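Local coordinates for protein fructose-bisphosphate aldolase (Slackia heliotrinireducens, PDB 4MOZ) that belongs to the DeoC/LacD family of aldolases and folds as a TIM barrel, eight parallel strands closed into a cylinder and wrapped by helices, at residues C[176-181]-C[210-215]; C[199-204]-C[234-239]; C[37-42]-C[77-82]; C[98-103]-C[172-177]. All coordinates share one frame; numbering follows the deposited sequence.

Contact 1: residues C[176-181]-C[210-215]; sequences WIYPRG and KVNPPV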
loop_
_atom_site.group_PDB
_atom_site.type_symbol
_atom_site.label_atom_id
_atom_site.label_comp_id
_atom_site.label_asym_id
_atom_site.label_seq_id
_atom_site.Cartn_x
_atom_site.Cartn_y
_atom_site.Cartn_z
ATOM N N TRP C 176 23.574 -5.293 -3.564
ATOM C CA TRP C 176 23.733 -6.558 -4.262
ATOM C C TRP C 176 22.801 -6.510 -5.424
ATOM O O TRP C 176 21.609 -6.287 -5.250
ATOM C CB TRP C 176 23.317 -7.717 -3.377
ATOM C CG TRP C 176 24.313 -8.137 -2.332
ATOM C CD1 TRP C 176 25.021 -9.332 -2.276
ATOM C CD2 TRP C 176 24.714 -7.394 -1.125
ATOM N NE1 TRP C 176 25.821 -9.373 -1.164
ATOM C CE2 TRP C 176 25.684 -8.245 -0.429
ATOM C CE3 TRP C 176 24.384 -6.159 -0.579
ATOM C CZ2 TRP C 176 26.284 -7.855 0.765
ATOM C CZ3 TRP C 176 24.999 -5.770 0.617
ATOM C CH2 TRP C 176 25.925 -6.602 1.277
ATOM N N ILE C 177 23.313 -6.700 -6.629
ATOM C CA ILE C 177 22.430 -6.692 -7.784
ATOM C C ILE C 177 22.585 -7.966 -8.601
ATOM O O ILE C 177 23.573 -8.146 -9.313
ATOM C CB ILE C 177 22.585 -5.420 -8.647
ATOM C CG1 ILE C 177 22.370 -4.164 -7.785
ATOM C CG2 ILE C 177 21.591 -5.455 -9.797
ATOM C CD1 ILE C 177 22.198 -2.866 -8.555
ATOM N N TYR C 178 21.600 -8.850 -8.459
ATOM C CA TYR C 178 21.585 -10.134 -9.138
ATOM C C TYR C 178 20.373 -10.221 -10.050
ATOM O O TYR C 178 19.290 -10.591 -9.600
ATOM C CB TYR C 178 21.511 -11.274 -8.125
ATOM C CG TYR C 178 22.652 -11.348 -7.140
ATOM C CD1 TYR C 178 23.981 -11.312 -7.566
ATOM C CD2 TYR C 178 22.400 -11.500 -5.780
ATOM C CE1 TYR C 178 25.023 -11.401 -6.661
ATOM C CE2 TYR C 178 23.436 -11.591 -4.869
ATOM C CZ TYR C 178 24.740 -11.544 -5.315
ATOM O OH TYR C 178 25.762 -11.640 -4.404
ATOM N N PRO C 179 20.538 -9.867 -11.336
ATOM C CA PRO C 179 19.415 -10.041 -12.250
ATOM C C PRO C 179 18.928 -11.487 -12.228
ATOM O O PRO C 179 19.675 -12.412 -12.545
ATOM C CB PRO C 179 20.007 -9.656 -13.604
ATOM C CG PRO C 179 21.053 -8.646 -13.257
ATOM C CD PRO C 179 21.658 -9.147 -11.972
ATOM N N ARG C 180 17.684 -11.668 -11.808
ATOM C CA ARG C 180 17.124 -12.995 -11.623
ATOM C C ARG C 180 15.640 -12.989 -11.929
ATOM O O ARG C 180 14.909 -12.074 -11.542
ATOM C CB ARG C 180 17.363 -13.492 -10.195
ATOM C CG ARG C 180 17.030 -14.966 -9.992
ATOM C CD ARG C 180 17.495 -15.465 -8.629
ATOM N NE ARG C 180 18.943 -15.335 -8.475
ATOM C CZ ARG C 180 19.582 -15.286 -7.309
ATOM N NH1 ARG C 180 18.909 -15.359 -6.164
ATOM N NH2 ARG C 180 20.904 -15.160 -7.289
ATOM N N GLY C 181 15.200 -14.030 -12.621
ATOM C CA GLY C 181 13.806 -14.169 -12.976
ATOM C C GLY C 181 13.623 -14.919 -14.276
ATOM O O GLY C 181 14.576 -15.140 -15.023
ATOM N N LYS C 210 27.706 -5.036 -5.533
ATOM C CA LYS C 210 28.142 -6.424 -5.538
ATOM C C LYS C 210 27.431 -7.177 -6.656
ATOM O O LYS C 210 26.209 -7.221 -6.697
ATOM C CB LYS C 210 27.908 -7.064 -4.154
ATOM C CG LYS C 210 27.759 -8.581 -4.106
ATOM C CD LYS C 210 28.935 -9.367 -4.662
ATOM C CE LYS C 210 28.715 -10.859 -4.438
ATOM N NZ LYS C 210 28.985 -11.688 -5.642
ATOM N N VAL C 211 28.214 -7.746 -7.566
ATOM C CA VAL C 211 27.686 -8.516 -8.695
ATOM C C VAL C 211 28.326 -9.900 -8.735
ATOM O O VAL C 211 29.331 -10.140 -8.074
ATOM C CB VAL C 211 27.939 -7.813 -10.057
ATOM C CG1 VAL C 211 27.154 -6.510 -10.163
ATOM C CG2 VAL C 211 29.428 -7.571 -10.283
ATOM N N ASN C 212 27.737 -10.807 -9.504
ATOM C CA ASN C 212 28.375 -12.076 -9.817
ATOM C C ASN C 212 29.510 -11.860 -10.809
ATOM O O ASN C 212 29.459 -10.914 -11.606
ATOM C CB ASN C 212 27.368 -13.041 -10.434
ATOM C CG ASN C 212 26.436 -13.641 -9.410
ATOM O OD1 ASN C 212 26.865 -14.045 -8.328
ATOM N ND2 ASN C 212 25.150 -13.706 -9.747
ATOM N N PRO C 213 30.540 -12.729 -10.772
ATOM C CA PRO C 213 31.507 -12.686 -11.864
ATOM C C PRO C 213 30.840 -13.123 -13.172
ATOM O O PRO C 213 30.075 -14.089 -13.173
ATOM C CB PRO C 213 32.581 -13.692 -11.428
ATOM C CG PRO C 213 31.897 -14.596 -10.453
ATOM C CD PRO C 213 30.892 -13.735 -9.752
ATOM N N PRO C 214 31.094 -12.394 -14.274
ATOM C CA PRO C 214 30.573 -12.819 -15.575
ATOM C C PRO C 214 31.307 -14.049 -16.100
ATOM O O PRO C 214 32.464 -14.268 -15.748
ATOM C CB PRO C 214 30.854 -11.617 -16.481
ATOM C CG PRO C 214 31.987 -10.899 -15.825
ATOM C CD PRO C 214 31.799 -11.100 -14.350
ATOM N N VAL C 215 30.637 -14.845 -16.928
ATOM C CA VAL C 215 31.286 -15.983 -17.582
ATOM C C VAL C 215 32.393 -15.522 -18.539
ATOM O O VAL C 215 32.373 -14.390 -19.041
ATOM C CB VAL C 215 30.282 -16.882 -18.352
ATOM C CG1 VAL C 215 29.324 -17.574 -17.392
ATOM C CG2 VAL C 215 29.524 -16.090 -19.413
HETATM O O HOH W 1 25.419 -9.995 -10.724
#

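Contact 2: residues C[199-204]-C[234-239]; sequences GVALCL and GRTGLV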
loop_
_atom_site.group_PDB
_atom_site.type_symbol
_atom_site.label_atom_id
_atom_site.label_comp_id
_atom_site.label_asym_id
_atom_site.label_seq_id
_atom_site.Cartn_x
_atom_site.Cartn_y
_atom_site.Cartn_z
ATOM N N GLY C 199 25.809 -0.757 -13.742
ATOM C CA GLY C 199 25.376 0.592 -14.116
ATOM C C GLY C 199 24.147 1.082 -13.363
ATOM O O GLY C 199 24.036 2.271 -13.044
ATOM N N VAL C 200 23.225 0.167 -13.071
ATOM C CA VAL C 200 22.014 0.512 -12.320
ATOM C C VAL C 200 22.363 1.008 -10.915
ATOM O O VAL C 200 21.804 2.009 -10.444
ATOM C CB VAL C 200 21.020 -0.670 -12.255
ATOM C CG1 VAL C 200 19.917 -0.413 -11.235
ATOM C CG2 VAL C 200 20.423 -0.933 -13.630
ATOM N N ALA C 201 23.302 0.317 -10.266
ATOM C CA ALA C 201 23.730 0.672 -8.913
ATOM C C ALA C 201 24.214 2.118 -8.826
ATOM O O ALA C 201 23.925 2.817 -7.848
ATOM C CB ALA C 201 24.807 -0.278 -8.428
ATOM N N LEU C 202 24.950 2.554 -9.846
ATOM C CA LEU C 202 25.375 3.953 -9.950
ATOM C C LEU C 202 24.177 4.898 -10.033
ATOM O O LEU C 202 24.120 5.899 -9.310
ATOM C CB LEU C 202 26.301 4.171 -11.151
ATOM C CG LEU C 202 26.691 5.633 -11.441
ATOM C CD1 LEU C 202 27.460 6.258 -10.285
ATOM C CD2 LEU C 202 27.501 5.732 -12.718
ATOM N N CYS C 203 23.222 4.570 -10.901
ATOM C CA CYS C 203 22.052 5.422 -11.099
ATOM C C CYS C 203 21.209 5.575 -9.831
ATOM O O CYS C 203 20.630 6.634 -9.599
ATOM C CB CYS C 203 21.207 4.916 -12.261
ATOM S SG CYS C 203 22.069 5.033 -13.845
ATOM N N LEU C 204 21.149 4.523 -9.017
ATOM C CA LEU C 204 20.481 4.599 -7.716
ATOM C C LEU C 204 21.333 5.355 -6.690
ATOM O O LEU C 204 20.813 5.850 -5.693
ATOM C CB LEU C 204 20.113 3.201 -7.200
ATOM C CG LEU C 204 19.125 2.369 -8.033
ATOM C CD1 LEU C 204 19.078 0.930 -7.545
ATOM C CD2 LEU C 204 17.724 2.973 -8.038
ATOM N N GLY C 234 31.095 3.334 -12.999
ATOM C CA GLY C 234 31.670 4.672 -12.821
ATOM C C GLY C 234 32.222 4.918 -11.427
ATOM O O GLY C 234 33.092 4.182 -10.959
ATOM N N ARG C 235 31.699 5.943 -10.756
ATOM C CA ARG C 235 32.144 6.287 -9.403
ATOM C C ARG C 235 31.542 5.422 -8.291
ATOM O O ARG C 235 31.746 5.700 -7.109
ATOM C CB ARG C 235 31.913 7.768 -9.117
ATOM C CG ARG C 235 32.930 8.681 -9.778
ATOM C CD ARG C 235 32.648 10.125 -9.434
ATOM N NE ARG C 235 33.595 11.008 -10.103
ATOM C CZ ARG C 235 33.624 12.329 -9.965
ATOM N NH1 ARG C 235 34.537 13.035 -10.620
ATOM N NH2 ARG C 235 32.749 12.946 -9.177
ATOM N N THR C 236 30.792 4.390 -8.672
ATOM C CA THR C 236 30.354 3.355 -7.734
ATOM C C THR C 236 31.365 2.212 -7.820
ATOM O O THR C 236 31.620 1.684 -8.904
ATOM C CB THR C 236 28.921 2.852 -8.052
ATOM O OG1 THR C 236 27.980 3.902 -7.806
ATOM C CG2 THR C 236 28.541 1.642 -7.197
ATOM N N GLY C 237 31.950 1.848 -6.682
ATOM C CA GLY C 237 32.942 0.777 -6.629
ATOM C C GLY C 237 32.297 -0.584 -6.779
ATOM O O GLY C 237 31.317 -0.893 -6.101
ATOM N N LEU C 238 32.840 -1.398 -7.676
ATOM C CA LEU C 238 32.299 -2.728 -7.917
ATOM C C LEU C 238 33.024 -3.751 -7.055
ATOM O O LEU C 238 34.255 -3.779 -7.011
ATOM C CB LEU C 238 32.414 -3.090 -9.398
ATOM C CG LEU C 238 31.957 -4.481 -9.846
ATOM C CD1 LEU C 238 31.498 -4.426 -11.294
ATOM C CD2 LEU C 238 33.050 -5.529 -9.652
ATOM N N VAL C 239 32.264 -4.584 -6.355
ATOM C CA VAL C 239 32.863 -5.701 -5.638
ATOM C C VAL C 239 32.326 -6.996 -6.218
ATOM O O VAL C 239 31.178 -7.065 -6.659
ATOM C CB VAL C 239 32.687 -5.628 -4.100
ATOM C CG1 VAL C 239 33.071 -4.250 -3.578
ATOM C CG2 VAL C 239 31.274 -5.975 -3.677
#

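Contact 3: residues C[37-42]-C[77-82]; sequences LMLFAC and CGVMAG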
loop_
_atom_site.group_PDB
_atom_site.type_symbol
_atom_site.label_atom_id
_atom_site.label_comp_id
_atom_site.label_asym_id
_atom_site.label_seq_id
_atom_site.Cartn_x
_atom_site.Cartn_y
_atom_site.Cartn_z
ATOM N N LEU C 37 37.011 -2.350 -0.593
ATOM C CA LEU C 37 36.052 -2.961 0.322
ATOM C C LEU C 37 36.201 -4.472 0.425
ATOM O O LEU C 37 35.943 -5.199 -0.540
ATOM C CB LEU C 37 34.607 -2.599 -0.054
ATOM C CG LEU C 37 33.502 -3.136 0.873
ATOM C CD1 LEU C 37 33.574 -2.497 2.254
ATOM C CD2 LEU C 37 32.123 -2.933 0.263
HETATM N N MSE C 38 36.620 -4.927 1.603
HETATM C CA MSE C 38 36.610 -6.348 1.940
HETATM C C MSE C 38 35.355 -6.598 2.764
HETATM O O MSE C 38 35.287 -6.213 3.933
HETATM C CB MSE C 38 37.873 -6.737 2.720
HETATM C CG MSE C 38 38.090 -8.239 2.887
HETATM SE SE MSE C 38 36.751 -9.107 4.031
HETATM C CE MSE C 38 37.620 -10.846 4.261
ATOM N N LEU C 39 34.358 -7.226 2.145
ATOM C CA LEU C 39 33.068 -7.468 2.788
ATOM C C LEU C 39 32.911 -8.925 3.217
ATOM O O LEU C 39 32.996 -9.842 2.393
ATOM C CB LEU C 39 31.915 -7.043 1.862
ATOM C CG LEU C 39 30.482 -7.143 2.409
ATOM C CD1 LEU C 39 29.611 -6.013 1.880
ATOM C CD2 LEU C 39 29.839 -8.498 2.118
ATOM N N PHE C 40 32.682 -9.124 4.510
ATOM C CA PHE C 40 32.389 -10.443 5.053
ATOM C C PHE C 40 30.867 -10.600 5.148
ATOM O O PHE C 40 30.207 -9.977 5.992
ATOM C CB PHE C 40 33.089 -10.618 6.407
ATOM C CG PHE C 40 32.813 -11.932 7.097
ATOM C CD1 PHE C 40 32.667 -13.117 6.374
ATOM C CD2 PHE C 40 32.738 -11.986 8.489
ATOM C CE1 PHE C 40 32.422 -14.318 7.019
ATOM C CE2 PHE C 40 32.500 -13.191 9.143
ATOM C CZ PHE C 40 32.341 -14.357 8.406
ATOM N N ALA C 41 30.323 -11.423 4.250
ATOM C CA ALA C 41 28.883 -11.627 4.132
ATOM C C ALA C 41 28.370 -12.675 5.122
ATOM O O ALA C 41 28.797 -13.834 5.101
ATOM C CB ALA C 41 28.519 -12.006 2.700
ATOM N N CYS C 42 27.450 -12.251 5.983
ATOM C CA CYS C 42 26.881 -13.108 7.024
ATOM C C CYS C 42 25.353 -13.070 7.009
ATOM O O CYS C 42 24.710 -13.182 8.052
ATOM C CB CYS C 42 27.393 -12.670 8.400
ATOM S SG CYS C 42 29.182 -12.801 8.614
ATOM N N CYS C 77 38.708 -7.936 8.399
ATOM C CA CYS C 77 37.639 -7.674 7.436
ATOM C C CYS C 77 37.402 -6.171 7.353
ATOM O O CYS C 77 37.765 -5.434 8.272
ATOM C CB CYS C 77 36.338 -8.367 7.865
ATOM S SG CYS C 77 36.473 -10.117 8.315
ATOM N N GLY C 78 36.803 -5.719 6.251
ATOM C CA GLY C 78 36.412 -4.320 6.103
ATOM C C GLY C 78 35.108 -4.107 6.842
ATOM O O GLY C 78 35.060 -3.370 7.834
ATOM N N VAL C 79 34.052 -4.763 6.356
ATOM C CA VAL C 79 32.747 -4.757 7.018
ATOM C C VAL C 79 32.187 -6.169 7.201
ATOM O O VAL C 79 32.472 -7.075 6.406
ATOM C CB VAL C 79 31.685 -3.903 6.270
ATOM C CG1 VAL C 79 32.106 -2.442 6.185
ATOM C CG2 VAL C 79 31.384 -4.465 4.887
HETATM N N MSE C 80 31.413 -6.350 8.265
HETATM C CA MSE C 80 30.605 -7.543 8.416
HETATM C C MSE C 80 29.176 -7.174 8.073
HETATM O O MSE C 80 28.583 -6.302 8.713
HETATM C CB MSE C 80 30.677 -8.081 9.840
HETATM C CG MSE C 80 29.827 -9.320 10.049
HETATM SE SE MSE C 80 29.714 -9.801 11.919
HETATM C CE MSE C 80 28.491 -11.309 11.781
ATOM N N ALA C 81 28.636 -7.831 7.051
ATOM C CA ALA C 81 27.265 -7.582 6.600
ATOM C C ALA C 81 26.309 -8.638 7.137
ATOM O O ALA C 81 26.509 -9.835 6.917
ATOM C CB ALA C 81 27.197 -7.523 5.081
ATOM N N GLY C 82 25.277 -8.188 7.849
ATOM C CA GLY C 82 24.255 -9.087 8.384
ATOM C C GLY C 82 22.942 -8.386 8.673
ATOM O O GLY C 82 22.875 -7.153 8.671
#

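Contact 4: residues C[98-103]-C[172-177]; sequences NYLVKM and IVVLWI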
loop_
_atom_site.group_PDB
_atom_site.type_symbol
_atom_site.label_atom_id
_atom_site.label_comp_id
_atom_site.label_asym_id
_atom_site.label_seq_id
_atom_site.Cartn_x
_atom_site.Cartn_y
_atom_site.Cartn_z
ATOM N N ASN C 98 33.093 -3.188 12.043
ATOM C CA ASN C 98 32.322 -2.279 11.209
ATOM C C ASN C 98 31.132 -3.044 10.648
ATOM O O ASN C 98 31.297 -3.913 9.786
ATOM C CB ASN C 98 33.177 -1.705 10.073
ATOM C CG ASN C 98 34.413 -0.973 10.571
ATOM O OD1 ASN C 98 34.350 -0.184 11.513
ATOM N ND2 ASN C 98 35.543 -1.222 9.925
ATOM N N TYR C 99 29.940 -2.731 11.151
ATOM C CA TYR C 99 28.721 -3.433 10.743
ATOM C C TYR C 99 28.020 -2.777 9.563
ATOM O O TYR C 99 27.832 -1.557 9.528
ATOM C CB TYR C 99 27.748 -3.585 11.919
ATOM C CG TYR C 99 28.253 -4.516 13.001
ATOM C CD1 TYR C 99 28.236 -5.904 12.819
ATOM C CD2 TYR C 99 28.747 -4.012 14.207
ATOM C CE1 TYR C 99 28.703 -6.757 13.805
ATOM C CE2 TYR C 99 29.214 -4.857 15.203
ATOM C CZ TYR C 99 29.190 -6.228 14.999
ATOM O OH TYR C 99 29.653 -7.073 15.985
ATOM N N LEU C 100 27.653 -3.612 8.593
ATOM C CA LEU C 100 26.799 -3.209 7.491
ATOM C C LEU C 100 25.478 -3.958 7.647
ATOM O O LEU C 100 25.443 -5.194 7.569
ATOM C CB LEU C 100 27.448 -3.562 6.156
ATOM C CG LEU C 100 26.797 -2.974 4.901
ATOM C CD1 LEU C 100 27.539 -1.724 4.459
ATOM C CD2 LEU C 100 26.801 -3.995 3.777
ATOM N N VAL C 101 24.399 -3.213 7.879
ATOM C CA VAL C 101 23.086 -3.819 8.096
ATOM C C VAL C 101 22.399 -4.145 6.770
ATOM O O VAL C 101 22.070 -3.251 5.980
ATOM C CB VAL C 101 22.182 -2.941 8.984
ATOM C CG1 VAL C 101 20.830 -3.612 9.202
ATOM C CG2 VAL C 101 22.860 -2.671 10.323
ATOM N N LYS C 102 22.202 -5.439 6.533
ATOM C CA LYS C 102 21.521 -5.910 5.337
ATOM C C LYS C 102 20.016 -5.705 5.505
ATOM O O LYS C 102 19.370 -6.399 6.288
ATOM C CB LYS C 102 21.875 -7.377 5.064
ATOM C CG LYS C 102 21.255 -7.970 3.806
ATOM C CD LYS C 102 21.612 -7.171 2.560
ATOM C CE LYS C 102 21.524 -8.030 1.311
ATOM N NZ LYS C 102 20.125 -8.463 1.036
HETATM N N MSE C 103 19.478 -4.743 4.760
HETATM C CA MSE C 103 18.111 -4.245 4.947
HETATM C C MSE C 103 17.010 -5.189 4.471
HETATM O O MSE C 103 15.914 -5.187 5.028
HETATM C CB MSE C 103 17.941 -2.895 4.249
HETATM C CG MSE C 103 18.836 -1.810 4.787
HETATM SE SE MSE C 103 18.510 -1.428 6.666
HETATM C CE MSE C 103 16.733 -0.626 6.523
ATOM N N ILE C 172 27.262 4.560 4.358
ATOM C CA ILE C 172 27.575 4.059 3.025
ATOM C C ILE C 172 26.509 3.050 2.590
ATOM O O ILE C 172 25.759 2.533 3.423
ATOM C CB ILE C 172 29.004 3.469 2.915
ATOM C CG1 ILE C 172 29.113 2.136 3.656
ATOM C CG2 ILE C 172 30.051 4.473 3.404
ATOM C CD1 ILE C 172 30.175 1.215 3.094
ATOM N N VAL C 173 26.424 2.792 1.286
ATOM C CA VAL C 173 25.439 1.853 0.765
ATOM C C VAL C 173 26.054 0.863 -0.214
ATOM O O VAL C 173 26.672 1.255 -1.206
ATOM C CB VAL C 173 24.259 2.571 0.076
ATOM C CG1 VAL C 173 23.219 1.559 -0.391
ATOM C CG2 VAL C 173 23.621 3.584 1.017
ATOM N N VAL C 174 25.869 -0.420 0.078
ATOM C CA VAL C 174 26.263 -1.498 -0.819
ATOM C C VAL C 174 24.993 -2.147 -1.373
ATOM O O VAL C 174 24.132 -2.593 -0.611
ATOM C CB VAL C 174 27.112 -2.575 -0.101
ATOM C CG1 VAL C 174 27.558 -3.656 -1.081
ATOM C CG2 VAL C 174 28.318 -1.951 0.597
ATOM N N LEU C 175 24.875 -2.191 -2.696
ATOM C CA LEU C 175 23.770 -2.889 -3.328
ATOM C C LEU C 175 24.241 -4.205 -3.929
ATOM O O LEU C 175 25.210 -4.234 -4.685
ATOM C CB LEU C 175 23.118 -2.019 -4.404
ATOM C CG LEU C 175 22.450 -0.711 -3.964
ATOM C CD1 LEU C 175 21.913 0.034 -5.178
ATOM C CD2 LEU C 175 21.337 -0.958 -2.951
ATOM N N TRP C 176 23.574 -5.293 -3.564
ATOM C CA TRP C 176 23.733 -6.558 -4.262
ATOM C C TRP C 176 22.801 -6.510 -5.424
ATOM O O TRP C 176 21.609 -6.287 -5.250
ATOM C CB TRP C 176 23.317 -7.717 -3.377
ATOM C CG TRP C 176 24.313 -8.137 -2.332
ATOM C CD1 TRP C 176 25.021 -9.332 -2.276
ATOM C CD2 TRP C 176 24.714 -7.394 -1.125
ATOM N NE1 TRP C 176 25.821 -9.373 -1.164
ATOM C CE2 TRP C 176 25.684 -8.245 -0.429
ATOM C CE3 TRP C 176 24.384 -6.159 -0.579
ATOM C CZ2 TRP C 176 26.284 -7.855 0.765
ATOM C CZ3 TRP C 176 24.999 -5.770 0.617
ATOM C CH2 TRP C 176 25.925 -6.602 1.277
ATOM N N ILE C 177 23.313 -6.700 -6.629
ATOM C CA ILE C 177 22.430 -6.692 -7.784
ATOM C C ILE C 177 22.585 -7.966 -8.601
ATOM O O ILE C 177 23.573 -8.146 -9.313
ATOM C CB ILE C 177 22.585 -5.420 -8.647
ATOM C CG1 ILE C 177 22.370 -4.164 -7.785
ATOM C CG2 ILE C 177 21.591 -5.455 -9.797
ATOM C CD1 ILE C 177 22.198 -2.866 -8.555
#

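Contact 1: residues C[176-181]-C[210-215]
The carbonyl oxygen of Lys210 takes the backbone N-H of Ile177 in a nearly straight bond, 2.9 Å from Ile177 N to Lys210 O with 172° at the hydrogen, and the CA-H of Trp176 leans on the same oxygen. This pairs Trp176 with Lys210 in a parallel bridge whose side chains leave the same face of the sheet. Beyond it the chains diverge, and a water takes over, donating to Ile177 O and accepting from Asn212 N at 2.7 Å. The aliphatic part of Lys210 crosses one face of the indole, its CG 3.4 Å from Trp176 CD1 in a CH-pi contact over the five-membered ring. Bends at chi2 (58°) and chi4 then turn the amine back on its own backbone, where Lys210 NZ donates to Val211 O at 2.9 Å from well above the carbonyl plane. Tyr178 slants across the lysine chain, its OH 3.1 Å from Lys210 CE. The plane of the Asn212 amide is tilted only 20° from that of the Tyr178 ring, although the two side chains cross at about a right angle; Asn212 ND2 meets the ring obliquely, 3.4 Å from Tyr178 CD1. Helix 191-204 covers Ile177 and Val211 from outside. Strand 172-177 is bonded to strand 138-145 along its other edge, while Lys210 packs on Val239 of strand 237-240, the next in the barrel.

Contact 2: residues C[199-204]-C[234-239]
Leu202 and Thr236 lie obliquely across one another where helix 191-204 packs on the entry to strand 237-240, part of the helical layer that surrounds a TIM barrel. The threonine points at the helix with its two branches doing different work. Its hydroxyl turns to the helix backbone, Thr236 OG1 standing 3.4 Å from Leu202 CA and 3.5 Å from Leu202 CD1. With OG1 anti to the carbonyl carbon (chi1 -67°), this oxygen also reaches the hydrogen bond it makes with Ala206 O, in the chain that follows 199-204, so a polar group set among aliphatic atoms is satisfied.

The CG of Leu202 is anti to the backbone N (chi1 174°), which carries the forked end over the turn 234-235. There one methyl, Leu202 CD2, lies 4.3 Å from Gly234 CA, and the other, Leu202 CD1, lies 4.3 Å from Arg235 N. Gly234 leaves helical geometry with positive phi as helix 222-232 ends, and the bare alpha carbon lets the leucine methyl settle close to the turn. Arg235 instead sends an extended chain away from helix 191-204 to a second subunit, where its NH2 forms a salt bridge with Asp93 of that subunit. Arg89 of the same neighbour packs on both Leu202 and Thr236, so the outer side of the contact borders a subunit interface. Toward the barrel, the methyl branch takes over from the hydroxyl: Thr236 CG2 faces Ala201 CB at 4.4 Å.

Contact 3: residues C[37-42]-C[77-82]
Val79 pushes one methyl into the dip between two leucines of the facing strand: Val79 CG2 rests 3.9 Å from Leu37 CD1 and 3.8 Å from both Leu39 CG and Leu39 CD1. Leu37 crosses the valine at about a right angle, whereas Leu39 lies obliquely against it. The low profile of Ala81 receives the second methyl of Leu39, with Leu39 CD2 4.1 Å from Ala81 CB. Beneath these side chains the backbones run parallel and in register. Phe40 N bonds to Val79 O at 2.8 Å, Ala81 N to Phe40 O at 2.9 Å, and Cys42 N to Ala81 O. Met38 O accepts from Val79 N and, weakly, from Gly78 N.

Strands 37-41 and 79-82 are the first two of the TIM barrel, and the face bearing Leu39, Val79 and Ala81 looks inward, where Leu39 and Ala81 meet Trp176. The face bearing Phe40 and Met80 looks outward onto helix 66-74. On this side the selenium of Met38, a selenomethionine bent at chi2, sits 3.8 Å from Cys77 CA, and helix 278-294 lies against both residues. Cys42 SG lies over the rim of one face of the Phe40 ring. Cys77 is modelled in two conformers; in the one described its SG stands oblique to the Phe40 ring, so this sulfur-aromatic contact is doubtful.

Contact 4: residues C[98-103]-C[172-177]
Leu100 and Trp176 approach from opposite directions inside the TIM barrel, where strands 99-102 and 172-177, separated in the sheet by strand 138-145, send side chains into the shared interior. No hydrogen bond joins the two segments. Leu100 has its CG anti to the backbone N (chi1 -169°), while chi2, at 98°, departs from a staggered value; the fork thereby turns one methyl to Trp176 and the other to Val174 and Ile172. The first, Leu100 CD2, meets the indole at its edge, 3.7 Å from Trp176 CH2 and close to the ring plane. Lys102 reaches the same indole over a face. Its chain bends at chi2 (57°) and again at chi4, bringing Lys102 CE to 3.9 Å from Trp176 CE3 in a CH-pi contact with the six-membered ring. The amine continues past the ring to hydrogen bonds with Thr144 OG1 and Asn104 O, and its cation-pi attraction to the indole is long and at most weak. Leucine at the edge and lysine on the face should limit the swing of the ring. The other methyl, Leu100 CD1, lies 3.9 Å from Val174 CG2 and 4.2 Å from Ile172 CD1.

How the contacts relate
All four contacts are buried and serve one barrel, but at different depths. Contact 3 joins adjacent strands through backbone bonds, and contact 1 does so with a single bridge before water and polar side chains take over at the strand ends. Contact 4 spans the interior by side chains alone, and contact 2, equally without hydrogen bonds, belongs to the outer layer near a second subunit. Trp176 links contacts 1 and 4, with Lys210 and Lys102 on opposite faces of its indole, and its CH2 also packs on Leu39 CD1 of contact 3. Outside the sheet, Ile177 CD1 meets Ala201 CB, tying contacts 1 and 4 to contact 2.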